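Local atomic coordinates of benzyl alcohol dehydrogenase (PDB entry 1F8F), a protein that probably catalyses the zinc- and NAD-dependent oxidation of benzyl alcohol and related aryl alcohols to the corresponding aldehydes. Residues 87-91 against 171-176; 62-67 against 139-145; 106-111 against 313-318. All blocks are in the same frame, centred on the assembly; numbering follows the deposited sequence.

Contact 1 (87-91 against 171-176); sequences VVLSY and LGCGIQ. With ZN (zinc ion), chain B.
Gln176 NE2 is placed between Ser90 OG, 2.9 Å away across the contact, and Gly172 O, at 3.2 Å and four residues earlier in its own segment. The bond to the serine is donated by the amide with an N-H...acceptor angle of 141°, with the hydroxyl somewhat out of the amide plane. The bond to Gly172 O is weak and more bent. Gln176 starts with CG between its backbone N and carbonyl carbon (chi1 74°) and then runs extended, which carries the amide back over Gly172 to the serine. The same nitrogen comes to the edge of the Tyr91 ring, near its plane and 3.6 Å from Tyr91 CE2. Ring and amide planes differ by 52°, so the two groups do not stack.

The backbones are closest where Ser90 CA stands 4.1 Å from Gly172 CA, a separation that depends on Gly172 having no side chain. Two residues before Ser90, Val88 CG1 lies 3.7 Å from Gly172 N, resting a methyl on the glycine backbone. Pro321, at the start of helix 321-333, packs against Ser90, Tyr91 and Gln176.

Next to Gly172, Cys173 occupies the N-cap position of helix 174-186, and its SG binds zinc at 2.2 Å. Glu66 OE2 accepts a hydrogen bond from Gly174 N in the first turn. Cys173 is held beside the end of strand 86-89 by its neighbours Gly172 and Gln176, and with Cys44 and His65 it makes the Cys-His-Cys set beside NAD that, as in other medium-chain alcohol dehydrogenases, probably holds the catalytic zinc.

Contact 2 (62-67 against 139-145); sequences VLGHEG and FFAQSSF. With ZN (zinc ion), chain B.
The imidazole of His65, a zinc ligand through NE2 at 2.2 Å, also lies in a face-to-face stack with the Phe140 ring. Their centroids are 4.3 Å apart and their planes differ by 30°; His65 CG sits between its backbone N and carbonyl carbon (chi1 68°), which lays the imidazole alongside Phe140. Phe139 adds a third ring, oblique to the histidine. Leu63 CD2 sits over the centre of one Phe139 face, 3.9 Å from the centroid in a CH-pi contact, and Phe140 CD1 meets the opposite face.

Gly64, His65 and Glu66 are the Gly-His-Glu that opens the signature of zinc-containing alcohol dehydrogenases, here in the GroES-like domain. The 139-145 loop grips this run through two backbone N-H groups and two side chains. Phe145 N donates to Leu63 O at 3.0 Å; Ser144 N reaches Gly64 O from above the carbonyl plane, 59° out of it. Ser143 OG gives its proton to Val62 O at 2.7 Å and accepts from Phe139 N.

Gln142 OE1 takes two donors: Gly67 N at 3.1 Å, nearly in line with the amide C=O, and Ser144 OG. On the other branch of that amide, Gln142 NE2 bonds to Leu89 O, next to Gly67 in the sheet.

Contact 3 (106-111 against 313-318); sequences AYCSEF and GVVEGS. With ZN (zinc ion), chain C; NAD (nicotinamide-adenine-dinucleotide), chain F.
Tyr107 extends from the 106-111 loop along Val315 to Ser318. At CB the chain heads neither toward nor away from 313-318. With CG anti to the carbonyl carbon (chi1 -58°), the ring is then carried across, so that tyrosine and valine slide past each other in opposite directions. Tyr107 CD1 lies 4.1 Å from Val315 CG2, and Tyr107 CE1 closes to 3.3 Å from the same methyl. Along the far rim, CE2 comes beside the Ser318 hydroxyl. Tyr107 CZ is 3.7 Å from Val315 N, and the tip, Tyr107 OH, accepts a nearly straight hydrogen bond from this Val315 N at 2.9 Å (169°). A second bond joins Tyr107 OH to Ser318 OG at 3.0 Å, with the serine oxygen at the edge of the ring and in its plane; either hydroxyl could donate.

Ala106 CB rests against the Val315 backbone, 3.4 Å from Val315 O, and the apolar packing follows with Val315 CG1 over one face of the Phe111 ring, approaching its CZ at 4.0 Å. Leu306 of the second subunit packs on Val315 and Gly308 of that subunit on Tyr107, which puts the contact at the subunit interface. Cys108, following the tyrosine, binds a zinc together with Cys94, Cys97 and Cys100.

On either side of Val315 in sequence, the backbone serves the cofactor. Glu316 N donates to the nicotinamide carboxamide oxygen, NAD O7N, at 2.7 Å, and Val314 O accepts from NAD N7N. One carboxamide thus meets a donor and an acceptor that match its two ends, which should fix its rotation, while the phenol satisfies the buried Val315 N between them.

In the fold
Along the chain the segments alternate: 62-67, 87-91, 106-111, 139-145, 171-176 and 313-318, so all three contacts cross one another. Contacts 1 and 2 have centres about 11 Å apart and share the mixed sheet in which strands 66-74 and 86-89 are antiparallel neighbours; each supplies a ligand to the same zinc. Contact 3 lies about 14 Å from contact 1 and 18 Å from contact 2, centre to centre. It joins the four-cysteine zinc loop to the chain leaving strand 310-313, the last strand of this chain's parallel Rossmann sheet, where Gly313 bonds on to the second subunit. Tyr91 packs on Ala106, Phe111 and Glu316, which places the second zinc loop next to the cofactor pocket.

Contact 1 (87-91 against 171-176)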
loop_
_atom_site.group_PDB
_atom_site.type_symbol
_atom_site.label_atom_id
_atom_site.label_comp_id
_atom_site.label_asym_id
_atom_site.label_seq_id
_atom_site.Cartn_x
_atom_site.Cartn_y
_atom_site.Cartn_z
ATOM N N VAL A 87 -18.706 26.263 10.919
ATOM C CA VAL A 87 -17.689 25.285 11.219
ATOM C C VAL A 87 -18.123 24.109 12.107
ATOM O O VAL A 87 -19.106 24.070 12.867
ATOM C CB VAL A 87 -16.473 25.953 11.933
ATOM C CG1 VAL A 87 -15.651 26.918 11.050
ATOM C CG2 VAL A 87 -16.970 26.761 13.138
ATOM N N VAL A 88 -17.284 23.059 11.939
ATOM C CA VAL A 88 -17.403 21.831 12.762
ATOM C C VAL A 88 -16.149 21.717 13.623
ATOM O O VAL A 88 -15.053 22.007 13.111
ATOM C CB VAL A 88 -17.662 20.631 11.837
ATOM C CG1 VAL A 88 -17.505 19.355 12.692
ATOM C CG2 VAL A 88 -19.072 20.645 11.238
ATOM N N LEU A 89 -16.116 21.559 14.898
ATOM C CA LEU A 89 -14.967 21.553 15.773
ATOM C C LEU A 89 -14.672 20.081 16.112
ATOM O O LEU A 89 -15.463 19.372 16.711
ATOM C CB LEU A 89 -15.343 22.152 17.134
ATOM C CG LEU A 89 -16.065 23.493 17.089
ATOM C CD1 LEU A 89 -16.026 24.159 18.480
ATOM C CD2 LEU A 89 -15.392 24.458 16.096
ATOM N N SER A 90 -13.535 19.632 15.648
ATOM C CA SER A 90 -13.034 18.291 15.712
ATOM C C SER A 90 -12.075 18.157 16.891
ATOM O O SER A 90 -11.950 19.116 17.661
ATOM C CB SER A 90 -12.316 17.937 14.390
ATOM O OG SER A 90 -12.007 16.578 14.212
ATOM N N TYR A 91 -11.422 17.017 17.083
ATOM C CA TYR A 91 -10.499 16.842 18.179
ATOM C C TYR A 91 -9.263 17.753 18.032
ATOM O O TYR A 91 -9.047 18.502 17.110
ATOM C CB TYR A 91 -10.058 15.404 18.334
ATOM C CG TYR A 91 -9.403 14.816 17.078
ATOM C CD1 TYR A 91 -8.017 14.831 16.911
ATOM C CD2 TYR A 91 -10.174 14.188 16.112
ATOM C CE1 TYR A 91 -7.421 14.312 15.764
ATOM C CE2 TYR A 91 -9.618 13.654 14.969
ATOM C CZ TYR A 91 -8.238 13.686 14.831
ATOM O OH TYR A 91 -7.688 13.164 13.684
ATOM N N LEU A 171 -20.178 15.091 13.339
ATOM C CA LEU A 171 -19.150 14.730 12.386
ATOM C C LEU A 171 -17.781 14.963 13.010
ATOM O O LEU A 171 -16.802 14.348 12.577
ATOM C CB LEU A 171 -19.250 15.455 11.035
ATOM C CG LEU A 171 -20.493 15.225 10.157
ATOM C CD1 LEU A 171 -20.516 16.217 8.995
ATOM C CD2 LEU A 171 -20.506 13.850 9.600
ATOM N N GLY A 172 -17.610 15.871 13.972
ATOM C CA GLY A 172 -16.260 16.061 14.588
ATOM C C GLY A 172 -15.814 14.916 15.507
ATOM O O GLY A 172 -14.722 14.993 16.106
ATOM N N CYS A 173 -16.621 13.871 15.733
ATOM C CA CYS A 173 -16.256 12.750 16.538
ATOM C C CYS A 173 -16.916 11.428 16.133
ATOM O O CYS A 173 -16.282 10.635 15.435
ATOM C CB CYS A 173 -16.526 12.860 18.050
ATOM S SG CYS A 173 -15.819 11.470 19.002
ATOM N N GLY A 174 -18.085 11.094 16.693
ATOM C CA GLY A 174 -18.651 9.756 16.420
ATOM C C GLY A 174 -18.902 9.343 14.970
ATOM O O GLY A 174 -18.691 8.152 14.630
ATOM N N ILE A 175 -19.398 10.213 14.096
ATOM C CA ILE A 175 -19.650 9.874 12.697
ATOM C C ILE A 175 -18.361 9.674 11.897
ATOM O O ILE A 175 -18.231 8.661 11.231
ATOM C CB ILE A 175 -20.589 10.886 12.030
ATOM C CG1 ILE A 175 -21.709 11.335 12.992
ATOM C CG2 ILE A 175 -21.216 10.308 10.744
ATOM C CD1 ILE A 175 -22.662 10.249 13.477
ATOM N N GLN A 176 -17.325 10.527 12.083
ATOM C CA GLN A 176 -16.035 10.393 11.441
ATOM C C GLN A 176 -15.335 9.144 11.960
ATOM O O GLN A 176 -14.600 8.474 11.212
ATOM C CB GLN A 176 -15.092 11.599 11.529
ATOM C CG GLN A 176 -14.378 11.952 12.826
ATOM C CD GLN A 176 -13.445 13.148 12.662
ATOM O OE1 GLN A 176 -13.165 13.508 11.513
ATOM N NE2 GLN A 176 -12.952 13.846 13.686
HETATM ZN ZN ZN B . -16.592 11.156 20.998
#

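Contact 2 (62-67 against 139-145)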
loop_
_atom_site.group_PDB
_atom_site.type_symbol
_atom_site.label_atom_id
_atom_site.label_comp_id
_atom_site.label_asym_id
_atom_site.label_seq_id
_atom_site.Cartn_x
_atom_site.Cartn_y
_atom_site.Cartn_z
ATOM N N VAL A 62 -16.189 22.116 31.840
ATOM C CA VAL A 62 -17.146 22.167 30.745
ATOM C C VAL A 62 -16.798 21.144 29.641
ATOM O O VAL A 62 -15.773 21.320 28.994
ATOM C CB VAL A 62 -17.233 23.544 30.069
ATOM C CG1 VAL A 62 -18.209 23.532 28.902
ATOM C CG2 VAL A 62 -17.613 24.674 31.037
ATOM N N LEU A 63 -17.593 20.107 29.453
ATOM C CA LEU A 63 -17.399 19.083 28.444
ATOM C C LEU A 63 -18.027 19.386 27.090
ATOM O O LEU A 63 -18.136 20.536 26.755
ATOM C CB LEU A 63 -17.834 17.716 28.995
ATOM C CG LEU A 63 -17.327 17.471 30.423
ATOM C CD1 LEU A 63 -17.879 16.160 30.959
ATOM C CD2 LEU A 63 -15.785 17.468 30.464
ATOM N N GLY A 64 -18.529 18.417 26.312
ATOM C CA GLY A 64 -19.055 18.692 24.971
ATOM C C GLY A 64 -17.855 18.632 24.009
ATOM O O GLY A 64 -16.823 19.247 24.256
ATOM N N HIS A 65 -17.942 17.828 22.950
ATOM C CA HIS A 65 -16.799 17.701 22.061
ATOM C C HIS A 65 -17.296 17.483 20.631
ATOM O O HIS A 65 -16.559 16.963 19.807
ATOM C CB HIS A 65 -15.799 16.659 22.511
ATOM C CG HIS A 65 -16.228 15.234 22.469
ATOM N ND1 HIS A 65 -17.010 14.703 23.483
ATOM C CD2 HIS A 65 -15.967 14.237 21.600
ATOM C CE1 HIS A 65 -17.244 13.414 23.236
ATOM N NE2 HIS A 65 -16.631 13.105 22.087
ATOM N N GLU A 66 -18.596 17.768 20.458
ATOM C CA GLU A 66 -19.129 17.645 19.087
ATOM C C GLU A 66 -19.806 18.927 18.616
ATOM O O GLU A 66 -20.934 18.913 18.097
ATOM C CB GLU A 66 -20.032 16.425 18.957
ATOM C CG GLU A 66 -19.331 15.066 19.146
ATOM C CD GLU A 66 -20.263 13.891 18.935
ATOM O OE1 GLU A 66 -21.496 13.962 18.974
ATOM O OE2 GLU A 66 -19.776 12.769 18.661
ATOM N N GLY A 67 -19.147 20.090 18.641
ATOM C CA GLY A 67 -19.767 21.370 18.355
ATOM C C GLY A 67 -19.815 21.826 16.936
ATOM O O GLY A 67 -19.018 21.384 16.111
ATOM N N PHE A 139 -11.474 21.036 26.554
ATOM C CA PHE A 139 -11.810 19.620 26.467
ATOM C C PHE A 139 -12.025 19.226 25.014
ATOM O O PHE A 139 -12.862 19.742 24.291
ATOM C CB PHE A 139 -13.048 19.327 27.324
ATOM C CG PHE A 139 -13.492 17.890 27.250
ATOM C CD1 PHE A 139 -12.663 16.887 27.689
ATOM C CD2 PHE A 139 -14.759 17.553 26.761
ATOM C CE1 PHE A 139 -13.052 15.582 27.675
ATOM C CE2 PHE A 139 -15.139 16.225 26.721
ATOM C CZ PHE A 139 -14.286 15.235 27.172
ATOM N N PHE A 140 -11.154 18.355 24.526
ATOM C CA PHE A 140 -11.033 17.979 23.133
ATOM C C PHE A 140 -10.768 19.294 22.381
ATOM O O PHE A 140 -11.318 19.519 21.314
ATOM C CB PHE A 140 -12.234 17.221 22.591
ATOM C CG PHE A 140 -12.271 15.728 22.875
ATOM C CD1 PHE A 140 -12.398 15.145 24.106
ATOM C CD2 PHE A 140 -12.160 14.922 21.723
ATOM C CE1 PHE A 140 -12.412 13.775 24.210
ATOM C CE2 PHE A 140 -12.181 13.544 21.819
ATOM C CZ PHE A 140 -12.307 12.961 23.078
ATOM N N ALA A 141 -10.059 20.246 22.985
ATOM C CA ALA A 141 -9.769 21.564 22.463
ATOM C C ALA A 141 -10.975 22.389 22.042
ATOM O O ALA A 141 -10.906 23.217 21.104
ATOM C CB ALA A 141 -8.769 21.452 21.280
ATOM N N GLN A 142 -12.101 22.232 22.763
ATOM C CA GLN A 142 -13.284 23.020 22.440
ATOM C C GLN A 142 -14.166 23.285 23.662
ATOM O O GLN A 142 -14.669 24.414 23.792
ATOM C CB GLN A 142 -14.093 22.359 21.320
ATOM C CG GLN A 142 -14.660 20.962 21.607
ATOM C CD GLN A 142 -15.243 20.511 20.282
ATOM O OE1 GLN A 142 -16.391 20.653 19.870
ATOM N NE2 GLN A 142 -14.317 19.877 19.533
ATOM N N SER A 143 -14.419 22.267 24.467
ATOM C CA SER A 143 -15.323 22.466 25.638
ATOM C C SER A 143 -16.639 23.019 25.085
ATOM O O SER A 143 -16.969 24.128 25.399
ATOM C CB SER A 143 -14.635 23.448 26.592
ATOM O OG SER A 143 -13.988 22.775 27.660
ATOM N N SER A 144 -17.308 22.335 24.140
ATOM C CA SER A 144 -18.450 22.968 23.481
ATOM C C SER A 144 -19.835 22.807 24.082
ATOM O O SER A 144 -20.794 23.255 23.392
ATOM C CB SER A 144 -18.375 22.616 21.981
ATOM O OG SER A 144 -18.390 21.209 21.888
ATOM N N PHE A 145 -20.040 22.412 25.353
ATOM C CA PHE A 145 -21.451 22.537 25.848
ATOM C C PHE A 145 -21.623 23.985 26.353
ATOM O O PHE A 145 -21.820 24.194 27.543
ATOM C CB PHE A 145 -21.933 21.524 26.846
ATOM C CG PHE A 145 -22.015 20.090 26.398
ATOM C CD1 PHE A 145 -22.533 19.739 25.180
ATOM C CD2 PHE A 145 -21.560 19.055 27.200
ATOM C CE1 PHE A 145 -22.629 18.432 24.740
ATOM C CE2 PHE A 145 -21.658 17.732 26.827
ATOM C CZ PHE A 145 -22.185 17.424 25.585
HETATM ZN ZN ZN B . -16.592 11.156 20.998
#

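Contact 3 (106-111 against 313-318)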
loop_
_atom_site.group_PDB
_atom_site.type_symbol
_atom_site.label_atom_id
_atom_site.label_comp_id
_atom_site.label_asym_id
_atom_site.label_seq_id
_atom_site.Cartn_x
_atom_site.Cartn_y
_atom_site.Cartn_z
ATOM N N ALA A 106 -4.538 11.962 14.275
ATOM C CA ALA A 106 -5.181 11.211 15.362
ATOM C C ALA A 106 -4.130 10.578 16.294
ATOM O O ALA A 106 -4.533 10.250 17.411
ATOM C CB ALA A 106 -6.110 10.155 14.819
ATOM N N TYR A 107 -2.897 10.348 15.880
ATOM C CA TYR A 107 -1.813 9.696 16.584
ATOM C C TYR A 107 -0.788 10.667 17.132
ATOM O O TYR A 107 0.293 10.319 17.606
ATOM C CB TYR A 107 -1.240 8.517 15.699
ATOM C CG TYR A 107 -2.429 7.579 15.423
ATOM C CD1 TYR A 107 -3.052 6.856 16.432
ATOM C CD2 TYR A 107 -2.994 7.533 14.166
ATOM C CE1 TYR A 107 -4.173 6.103 16.218
ATOM C CE2 TYR A 107 -4.071 6.689 13.922
ATOM C CZ TYR A 107 -4.702 6.010 14.955
ATOM O OH TYR A 107 -5.785 5.231 14.578
ATOM N N CYS A 108 -1.094 11.952 17.063
ATOM C CA CYS A 108 -0.291 13.064 17.578
ATOM C C CYS A 108 0.310 12.666 18.899
ATOM O O CYS A 108 -0.326 12.198 19.861
ATOM C CB CYS A 108 -1.088 14.376 17.781
ATOM S SG CYS A 108 -0.380 15.827 18.550
ATOM N N SER A 109 1.614 12.925 19.064
ATOM C CA SER A 109 2.270 12.584 20.340
ATOM C C SER A 109 1.760 13.463 21.480
ATOM O O SER A 109 2.036 13.236 22.658
ATOM C CB SER A 109 3.787 12.549 20.160
ATOM O OG SER A 109 4.270 13.858 19.865
ATOM N N GLU A 110 0.918 14.475 21.224
ATOM C CA GLU A 110 0.314 15.217 22.332
ATOM C C GLU A 110 -1.161 14.840 22.403
ATOM O O GLU A 110 -1.891 15.585 23.042
ATOM C CB GLU A 110 0.538 16.724 22.169
ATOM C CG GLU A 110 1.939 17.192 21.896
ATOM C CD GLU A 110 2.399 18.621 21.952
ATOM O OE1 GLU A 110 1.736 19.680 21.872
ATOM O OE2 GLU A 110 3.653 18.797 22.076
ATOM N N PHE A 111 -1.662 13.756 21.813
ATOM C CA PHE A 111 -3.089 13.465 21.914
ATOM C C PHE A 111 -3.582 13.476 23.336
ATOM O O PHE A 111 -4.226 14.495 23.587
ATOM C CB PHE A 111 -3.540 12.178 21.194
ATOM C CG PHE A 111 -5.018 12.166 20.857
ATOM C CD1 PHE A 111 -5.960 11.800 21.802
ATOM C CD2 PHE A 111 -5.463 12.561 19.599
ATOM C CE1 PHE A 111 -7.305 11.803 21.475
ATOM C CE2 PHE A 111 -6.782 12.575 19.273
ATOM C CZ PHE A 111 -7.720 12.179 20.207
ATOM N N GLY A 313 -5.656 -1.157 16.122
ATOM C CA GLY A 313 -6.229 -0.074 16.911
ATOM C C GLY A 313 -6.575 1.192 16.159
ATOM O O GLY A 313 -5.664 1.640 15.423
ATOM N N VAL A 314 -7.749 1.798 16.337
ATOM C CA VAL A 314 -8.075 3.000 15.572
ATOM C C VAL A 314 -8.635 4.151 16.426
ATOM O O VAL A 314 -9.642 3.959 17.115
ATOM C CB VAL A 314 -9.136 2.682 14.498
ATOM C CG1 VAL A 314 -9.693 3.953 13.863
ATOM C CG2 VAL A 314 -8.628 1.771 13.380
ATOM N N VAL A 315 -8.087 5.345 16.297
ATOM C CA VAL A 315 -8.538 6.570 16.978
ATOM C C VAL A 315 -9.168 7.521 15.962
ATOM O O VAL A 315 -8.578 7.831 14.919
ATOM C CB VAL A 315 -7.375 7.373 17.646
ATOM C CG1 VAL A 315 -7.823 8.591 18.465
ATOM C CG2 VAL A 315 -6.532 6.494 18.555
ATOM N N GLU A 316 -10.405 7.959 16.212
ATOM C CA GLU A 316 -11.123 8.906 15.409
ATOM C C GLU A 316 -11.107 8.618 13.918
ATOM O O GLU A 316 -11.258 9.528 13.081
ATOM C CB GLU A 316 -10.555 10.334 15.643
ATOM C CG GLU A 316 -10.622 10.752 17.101
ATOM C CD GLU A 316 -11.985 11.405 17.412
ATOM O OE1 GLU A 316 -12.811 11.677 16.511
ATOM O OE2 GLU A 316 -12.236 11.656 18.584
ATOM N N GLY A 317 -11.128 7.342 13.526
ATOM C CA GLY A 317 -11.240 6.949 12.138
ATOM C C GLY A 317 -9.941 7.096 11.362
ATOM O O GLY A 317 -9.988 6.882 10.131
ATOM N N SER A 318 -8.806 7.370 11.957
ATOM C CA SER A 318 -7.553 7.592 11.239
ATOM C C SER A 318 -7.557 8.591 10.094
ATOM O O SER A 318 -6.633 8.471 9.274
ATOM C CB SER A 318 -7.033 6.235 10.724
ATOM O OG SER A 318 -6.995 5.325 11.834
HETATM ZN ZN ZN C . 1.156 16.327 16.858
HETATM P PA NAD F . -23.516 3.745 21.777
HETATM O O1A NAD F . -24.392 4.630 20.947
HETATM O O2A NAD F . -23.879 3.550 23.188
HETATM O O5B NAD F . -23.235 2.378 21.022
HETATM C C5B NAD F . -22.645 1.132 21.463
HETATM C C4B NAD F . -23.594 -0.034 21.227
HETATM O O4B NAD F . -23.009 -1.248 21.807
HETATM C C3B NAD F . -25.007 0.081 21.824
HETATM O O3B NAD F . -26.010 0.121 20.818
HETATM C C2B NAD F . -25.208 -1.167 22.680
HETATM O O2B NAD F . -26.489 -1.798 22.550
HETATM C C1B NAD F . -24.098 -2.088 22.146
HETATM N N9A NAD F . -23.637 -3.099 23.091
HETATM C C8A NAD F . -23.173 -2.938 24.371
HETATM N N7A NAD F . -22.830 -4.089 24.949
HETATM C C5A NAD F . -23.107 -5.041 23.983
HETATM C C6A NAD F . -22.976 -6.442 23.965
HETATM N N6A NAD F . -22.504 -7.184 24.963
HETATM N N1A NAD F . -23.332 -7.088 22.825
HETATM C C2A NAD F . -23.818 -6.355 21.775
HETATM N N3A NAD F . -23.972 -5.067 21.694
HETATM C C4A NAD F . -23.609 -4.458 22.837
HETATM O O3 NAD F . -22.027 4.405 21.695
HETATM P PN NAD F . -21.367 5.082 20.411
HETATM O O1N NAD F . -21.692 4.321 19.191
HETATM O O2N NAD F . -21.767 6.495 20.352
HETATM O O5D NAD F . -19.803 4.931 20.833
HETATM C C5D NAD F . -19.155 3.660 20.652
HETATM C C4D NAD F . -17.912 3.467 21.442
HETATM O O4D NAD F . -16.728 4.006 20.771
HETATM C C3D NAD F . -17.796 3.873 22.916
HETATM O O3D NAD F . -16.859 2.990 23.561
HETATM C C2D NAD F . -17.097 5.231 22.760
HETATM O O2D NAD F . -16.563 5.757 23.965
HETATM C C1D NAD F . -16.020 4.748 21.777
HETATM N N1N NAD F . -15.445 5.876 21.053
HETATM C C2N NAD F . -14.194 5.686 20.559
HETATM C C3N NAD F . -13.624 6.703 19.818
HETATM C C7N NAD F . -12.195 6.591 19.179
HETATM O O7N NAD F . -11.736 7.549 18.558
HETATM N N7N NAD F . -11.560 5.380 19.376
HETATM C C4N NAD F . -14.341 7.905 19.548
HETATM C C5N NAD F . -15.736 7.697 19.616
HETATM C C6N NAD F . -16.367 6.723 20.363
#